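Side-chain contacts in PhnB protein (Bacillus cereus, PDB 3OMS), which is of unknown function but belongs to the PhnB-like branch of the glyoxalase superfamily and may act as a methyltransferase on 3-demethylubiquinone-9: residues A[15-20]-A[26-31]; A[57-62]-A[66-71]. All coordinates share one frame; numbering follows the deposited sequence.

Interaction 1 of 2, residues A[15-20]-A[26-31]; sequences LMFEGK and NFYTSL
Leu15 and Phe17, on the extended end of strand 11-17, face Tyr28, near the end of helix 21-29, the chain turning back between them; no hydrogen bond joins the segments and only side chains touch. Phe17 and Tyr28 reach for each other from opposite directions. CB of Phe17 already points to the helix, and with CG anti to the carbonyl carbon (chi1 -65°) the ring continues that way. Its CZ lies 4.1 Å from Tyr28 OH, and the hydroxyl lies at the edge of the Phe17 ring, near its plane. The same CZ is 4.2 Å from Tyr28 CE2, approaching the tyrosine ring obliquely. Leu15 CD2 lies 4.2 Å from Tyr28 CE2, a doubtful touch because the leucine has a second conformer. The Tyr28 hydroxyl is satisfied by a hydrogen bond to Asp126, and its ring meets Trp132 edge-to-face, so this helix residue also reaches the second half of the chain. Phe17 in turn packs edge-to-face with Phe79. This is the strand-to-helix packing that opens a beta-alpha-beta-beta-beta module, the repeating unit of the glyoxalase fold.

Interaction 2 of 2, residues A[57-62]-A[66-71]; sequences ATFTLN and FMCIDS
Phe59 and Phe66 exchange both backbone hydrogen bonds of their antiparallel pair: Phe66 N to Phe59 O at 2.7 Å, nearly straight at 172°, and Phe59 N to Phe66 O at 2.9 Å. Ala57 and Cys68 repeat the arrangement, with Ala57 N to Cys68 O and Cys68 N to Ala57 O both 2.9 Å. Between them sits the non-hydrogen-bonded pair Thr58 and Met67 (selenomethionine), where Met67 CA lies 3.3 Å from Ala57 O in a CA-H...O contact. The segment axes run antiparallel at 143°, with the twist usual in a beta hairpin, and this hairpin forms the middle of the four-stranded sheet, with strands 11-17 and 37-42 outside it. One face of it carries Ala57, Phe59, Phe66 and Cys68, and Met25 of helix 21-29 covers Ala57, Phe59 and Cys68. With CG placed between the backbone N and the carbonyl carbon (chi1 60°), the Phe59 ring leans across to the partner strand. There Phe66 CB sits over one face, 3.7 Å from the centroid of the Phe59 ring, a CH-pi contact. The two rings themselves are tilted obliquely. Leu61 spreads its two methyls: CD1 over a face of Phe66, 4.2 Å from that ring's centroid, CD2 in plane at the edge of its strand neighbour Phe59. Cys68 SG comes obliquely to Phe59, 4.0 Å from CE2, as a sulfur-aromatic contact, and it touches Ala57 CB as well. On the other face Thr58 OG1 meets Met67 CG, and Met67 packs against Tyr86 of the second subunit.

Overall arrangement
Interaction 1 closes before interaction 2 opens along the chain, and their centres lie about 7 Å apart on one four-stranded sheet. Strand 11-17 neighbours strand 64-70 in it, so the two contacts touch directly: Phe17 O probably accepts a hydrogen bond from Ser71 N, and Gly19 N probably gives one to Asp70 OD1, tying the turn before helix 21-29 to the end of the hairpin. Helix 21-29 is common to both, meeting strand 11-17 in interaction 1 and packing on the hairpin of interaction 2. Together they build the core of the first beta-alpha-beta-beta-beta module. Both also reach the second subunit: Leu15 pairs in an antiparallel ladder with a strand of that chain, so the sheet runs on across the interface.

Interaction 1 of 2, residues A[15-20]-A[26-31]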
loop_
_atom_site.group_PDB
_atom_site.type_symbol
_atom_site.label_atom_id
_atom_site.label_comp_id
_atom_site.label_asym_id
_atom_site.label_seq_id
_atom_site.Cartn_x
_atom_site.Cartn_y
_atom_site.Cartn_z
ATOM N N LEU A 15 4.778 -3.444 4.331
ATOM C CA LEU A 15 3.852 -3.739 5.404
ATOM C C LEU A 15 4.586 -3.902 6.745
ATOM O O LEU A 15 5.530 -4.690 6.872
ATOM C CB LEU A 15 3.031 -4.992 5.047
ATOM C CG LEU A 15 1.948 -4.905 3.959
ATOM C CD1 LEU A 15 2.459 -4.613 2.524
ATOM C CD2 LEU A 15 1.139 -6.222 3.969
HETATM N N MSE A 16 4.138 -3.141 7.762
HETATM C CA MSE A 16 4.685 -3.224 9.067
HETATM C C MSE A 16 3.706 -3.911 10.036
HETATM O O MSE A 16 2.642 -3.352 10.369
HETATM C CB MSE A 16 5.030 -1.820 9.563
HETATM C CG MSE A 16 5.678 -1.788 10.933
HETATM SE SE MSE A 16 6.376 -0.017 11.377
HETATM C CE MSE A 16 4.691 0.869 11.421
ATOM N N PHE A 17 4.128 -5.098 10.477
ATOM C CA PHE A 17 3.435 -5.957 11.415
ATOM C C PHE A 17 4.062 -5.789 12.794
ATOM O O PHE A 17 5.079 -5.084 12.949
ATOM C CB PHE A 17 3.521 -7.442 10.942
ATOM C CG PHE A 17 2.829 -7.722 9.662
ATOM C CD1 PHE A 17 1.499 -8.083 9.642
ATOM C CD2 PHE A 17 3.517 -7.685 8.445
ATOM C CE1 PHE A 17 0.852 -8.373 8.412
ATOM C CE2 PHE A 17 2.901 -7.942 7.254
ATOM C CZ PHE A 17 1.530 -8.301 7.231
ATOM N N GLU A 18 3.444 -6.384 13.829
ATOM C CA GLU A 18 4.048 -6.414 15.174
ATOM C C GLU A 18 4.200 -7.849 15.711
ATOM O O GLU A 18 3.858 -8.137 16.867
ATOM C CB GLU A 18 3.247 -5.526 16.171
ATOM C CG GLU A 18 3.305 -4.039 15.766
ATOM C CD GLU A 18 2.594 -3.087 16.701
ATOM O OE1 GLU A 18 1.946 -3.533 17.683
ATOM O OE2 GLU A 18 2.734 -1.870 16.440
ATOM N N GLY A 19 4.733 -8.739 14.882
ATOM C CA GLY A 19 4.969 -10.122 15.306
ATOM C C GLY A 19 4.445 -11.163 14.351
ATOM O O GLY A 19 4.800 -12.311 14.479
ATOM N N LYS A 20 3.622 -10.775 13.398
ATOM C CA LYS A 20 2.995 -11.721 12.478
ATOM C C LYS A 20 3.528 -11.681 11.020
ATOM O O LYS A 20 2.922 -12.312 10.145
ATOM C CB LYS A 20 1.481 -11.485 12.476
ATOM C CG LYS A 20 0.827 -11.559 13.896
ATOM C CD LYS A 20 0.264 -12.888 14.143
ATOM C CE LYS A 20 -0.407 -12.968 15.567
ATOM N NZ LYS A 20 -0.098 -14.277 16.164
ATOM N N ASN A 26 3.889 -16.042 4.612
ATOM C CA ASN A 26 3.629 -17.425 4.222
ATOM C C ASN A 26 2.185 -17.607 3.734
ATOM O O ASN A 26 1.929 -18.316 2.747
ATOM C CB ASN A 26 4.022 -18.395 5.362
ATOM C CG ASN A 26 5.548 -18.658 5.386
ATOM O OD1 ASN A 26 6.065 -19.327 4.529
ATOM N ND2 ASN A 26 6.232 -18.109 6.331
ATOM N N PHE A 27 1.250 -16.933 4.392
ATOM C CA PHE A 27 -0.167 -16.979 3.994
ATOM C C PHE A 27 -0.366 -16.342 2.648
ATOM O O PHE A 27 -0.925 -16.977 1.744
ATOM C CB PHE A 27 -1.018 -16.281 5.059
ATOM C CG PHE A 27 -2.487 -16.194 4.720
ATOM C CD1 PHE A 27 -3.215 -17.329 4.399
ATOM C CD2 PHE A 27 -3.145 -14.976 4.803
ATOM C CE1 PHE A 27 -4.598 -17.251 4.141
ATOM C CE2 PHE A 27 -4.504 -14.882 4.561
ATOM C CZ PHE A 27 -5.229 -16.003 4.227
ATOM N N TYR A 28 0.162 -15.128 2.458
ATOM C CA TYR A 28 -0.090 -14.384 1.204
ATOM C C TYR A 28 0.520 -15.076 -0.008
ATOM O O TYR A 28 -0.094 -15.173 -1.066
ATOM C CB TYR A 28 0.455 -12.961 1.286
ATOM C CG TYR A 28 -0.204 -12.107 2.351
ATOM C CD1 TYR A 28 -1.532 -12.345 2.793
ATOM C CD2 TYR A 28 0.473 -11.038 2.894
ATOM C CE1 TYR A 28 -2.091 -11.537 3.753
ATOM C CE2 TYR A 28 -0.050 -10.269 3.853
ATOM C CZ TYR A 28 -1.344 -10.498 4.291
ATOM O OH TYR A 28 -1.823 -9.631 5.227
ATOM N N THR A 29 1.732 -15.578 0.144
ATOM C CA THR A 29 2.392 -16.197 -0.981
ATOM C C THR A 29 1.705 -17.523 -1.376
ATOM O O THR A 29 1.938 -18.020 -2.458
ATOM C CB THR A 29 3.881 -16.446 -0.748
ATOM O OG1 THR A 29 4.047 -17.223 0.422
ATOM C CG2 THR A 29 4.669 -15.148 -0.598
ATOM N N SER A 30 0.850 -18.077 -0.523
ATOM C CA SER A 30 0.068 -19.274 -0.891
ATOM C C SER A 30 -1.193 -19.001 -1.737
ATOM O O SER A 30 -1.819 -19.954 -2.258
ATOM C CB SER A 30 -0.352 -20.020 0.379
ATOM O OG SER A 30 -1.517 -19.434 0.991
ATOM N N LEU A 31 -1.561 -17.733 -1.909
ATOM C CA LEU A 31 -2.851 -17.365 -2.470
ATOM C C LEU A 31 -2.804 -17.086 -3.948
ATOM O O LEU A 31 -3.838 -17.090 -4.609
ATOM C CB LEU A 31 -3.377 -16.089 -1.791
ATOM C CG LEU A 31 -3.621 -16.173 -0.288
ATOM C CD1 LEU A 31 -4.128 -14.821 0.196
ATOM C CD2 LEU A 31 -4.601 -17.284 0.033
#

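Interaction 2 of 2, residues A[57-62]-A[66-71]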
loop_
_atom_site.group_PDB
_atom_site.type_symbol
_atom_site.label_atom_id
_atom_site.label_comp_id
_atom_site.label_asym_id
_atom_site.label_seq_id
_atom_site.Cartn_x
_atom_site.Cartn_y
_atom_site.Cartn_z
ATOM N N ALA A 57 11.968 -8.575 5.411
ATOM C CA ALA A 57 11.705 -9.652 4.449
ATOM C C ALA A 57 11.152 -9.073 3.155
ATOM O O ALA A 57 10.409 -8.062 3.172
ATOM C CB ALA A 57 10.727 -10.693 5.042
ATOM N N THR A 58 11.521 -9.712 2.037
ATOM C CA THR A 58 11.023 -9.378 0.699
ATOM C C THR A 58 10.353 -10.603 0.155
ATOM O O THR A 58 10.853 -11.710 0.301
ATOM C CB THR A 58 12.137 -8.951 -0.245
ATOM O OG1 THR A 58 12.730 -7.754 0.260
ATOM C CG2 THR A 58 11.650 -8.767 -1.730
ATOM N N PHE A 59 9.180 -10.415 -0.450
ATOM C CA PHE A 59 8.458 -11.516 -1.084
ATOM C C PHE A 59 7.781 -11.021 -2.313
ATOM O O PHE A 59 7.574 -9.806 -2.469
ATOM C CB PHE A 59 7.433 -12.130 -0.137
ATOM C CG PHE A 59 6.375 -11.191 0.348
ATOM C CD1 PHE A 59 5.033 -11.323 -0.083
ATOM C CD2 PHE A 59 6.664 -10.236 1.343
ATOM C CE1 PHE A 59 4.031 -10.488 0.423
ATOM C CE2 PHE A 59 5.648 -9.377 1.816
ATOM C CZ PHE A 59 4.333 -9.511 1.355
ATOM N N THR A 60 7.387 -11.941 -3.195
ATOM C CA THR A 60 6.656 -11.546 -4.380
ATOM C C THR A 60 5.191 -12.043 -4.279
ATOM O O THR A 60 4.905 -13.063 -3.658
ATOM C CB THR A 60 7.278 -12.091 -5.646
ATOM O OG1 THR A 60 7.352 -13.534 -5.544
ATOM C CG2 THR A 60 8.644 -11.470 -5.898
ATOM N N LEU A 61 4.279 -11.258 -4.857
ATOM C CA LEU A 61 2.937 -11.695 -5.141
ATOM C C LEU A 61 2.731 -11.531 -6.635
ATOM O O LEU A 61 2.807 -10.413 -7.190
ATOM C CB LEU A 61 1.935 -10.886 -4.309
ATOM C CG LEU A 61 2.007 -10.921 -2.768
ATOM C CD1 LEU A 61 0.946 -9.990 -2.144
ATOM C CD2 LEU A 61 1.911 -12.371 -2.173
ATOM N N ASN A 62 2.565 -12.663 -7.314
ATOM C CA ASN A 62 2.522 -12.713 -8.766
ATOM C C ASN A 62 3.647 -11.942 -9.391
ATOM O O ASN A 62 3.419 -11.165 -10.316
ATOM C CB ASN A 62 1.177 -12.179 -9.271
ATOM C CG ASN A 62 0.821 -12.648 -10.697
ATOM O OD1 ASN A 62 0.593 -11.817 -11.577
ATOM N ND2 ASN A 62 0.784 -13.956 -10.929
ATOM N N PHE A 66 6.998 -7.165 -2.675
ATOM C CA PHE A 66 6.490 -6.531 -1.460
ATOM C C PHE A 66 7.551 -6.678 -0.377
ATOM O O PHE A 66 8.393 -7.573 -0.443
ATOM C CB PHE A 66 5.175 -7.161 -1.045
ATOM C CG PHE A 66 4.066 -6.850 -2.004
ATOM C CD1 PHE A 66 3.190 -5.764 -1.752
ATOM C CD2 PHE A 66 3.950 -7.536 -3.193
ATOM C CE1 PHE A 66 2.228 -5.435 -2.647
ATOM C CE2 PHE A 66 2.961 -7.205 -4.114
ATOM C CZ PHE A 66 2.102 -6.150 -3.853
HETATM N N MSE A 67 7.557 -5.755 0.586
HETATM C CA MSE A 67 8.407 -5.852 1.733
HETATM C C MSE A 67 7.579 -5.883 3.005
HETATM O O MSE A 67 6.463 -5.298 3.095
HETATM C CB MSE A 67 9.373 -4.683 1.740
HETATM C CG MSE A 67 10.381 -4.723 0.635
HETATM SE SE MSE A 67 11.227 -2.993 0.429
HETATM C CE MSE A 67 12.387 -3.060 1.933
ATOM N N CYS A 68 8.118 -6.545 4.033
ATOM C CA CYS A 68 7.510 -6.443 5.372
ATOM C C CYS A 68 8.547 -6.510 6.443
ATOM O O CYS A 68 9.689 -6.912 6.215
ATOM C CB CYS A 68 6.414 -7.517 5.575
ATOM S SG CYS A 68 7.045 -9.220 5.569
ATOM N N ILE A 69 8.156 -6.020 7.628
ATOM C CA ILE A 69 8.923 -6.151 8.832
ATOM C C ILE A 69 7.995 -6.467 10.007
ATOM O O ILE A 69 6.794 -6.227 9.910
ATOM C CB ILE A 69 9.687 -4.851 9.205
ATOM C CG1 ILE A 69 8.703 -3.741 9.651
ATOM C CG2 ILE A 69 10.612 -4.364 8.072
ATOM C CD1 ILE A 69 9.353 -2.438 10.069
ATOM N N ASP A 70 8.586 -6.940 11.123
ATOM C CA ASP A 70 7.956 -6.913 12.445
ATOM C C ASP A 70 8.583 -5.764 13.188
ATOM O O ASP A 70 9.804 -5.773 13.520
ATOM C CB ASP A 70 8.181 -8.217 13.217
ATOM C CG ASP A 70 7.322 -9.342 12.730
ATOM O OD1 ASP A 70 6.125 -9.127 12.500
ATOM O OD2 ASP A 70 7.826 -10.491 12.629
ATOM N N SER A 71 7.780 -4.730 13.419
ATOM C CA SER A 71 8.242 -3.574 14.166
ATOM C C SER A 71 8.790 -3.913 15.581
ATOM O O SER A 71 8.133 -4.594 16.357
ATOM C CB SER A 71 7.119 -2.558 14.323
ATOM O OG SER A 71 7.638 -1.463 15.048
#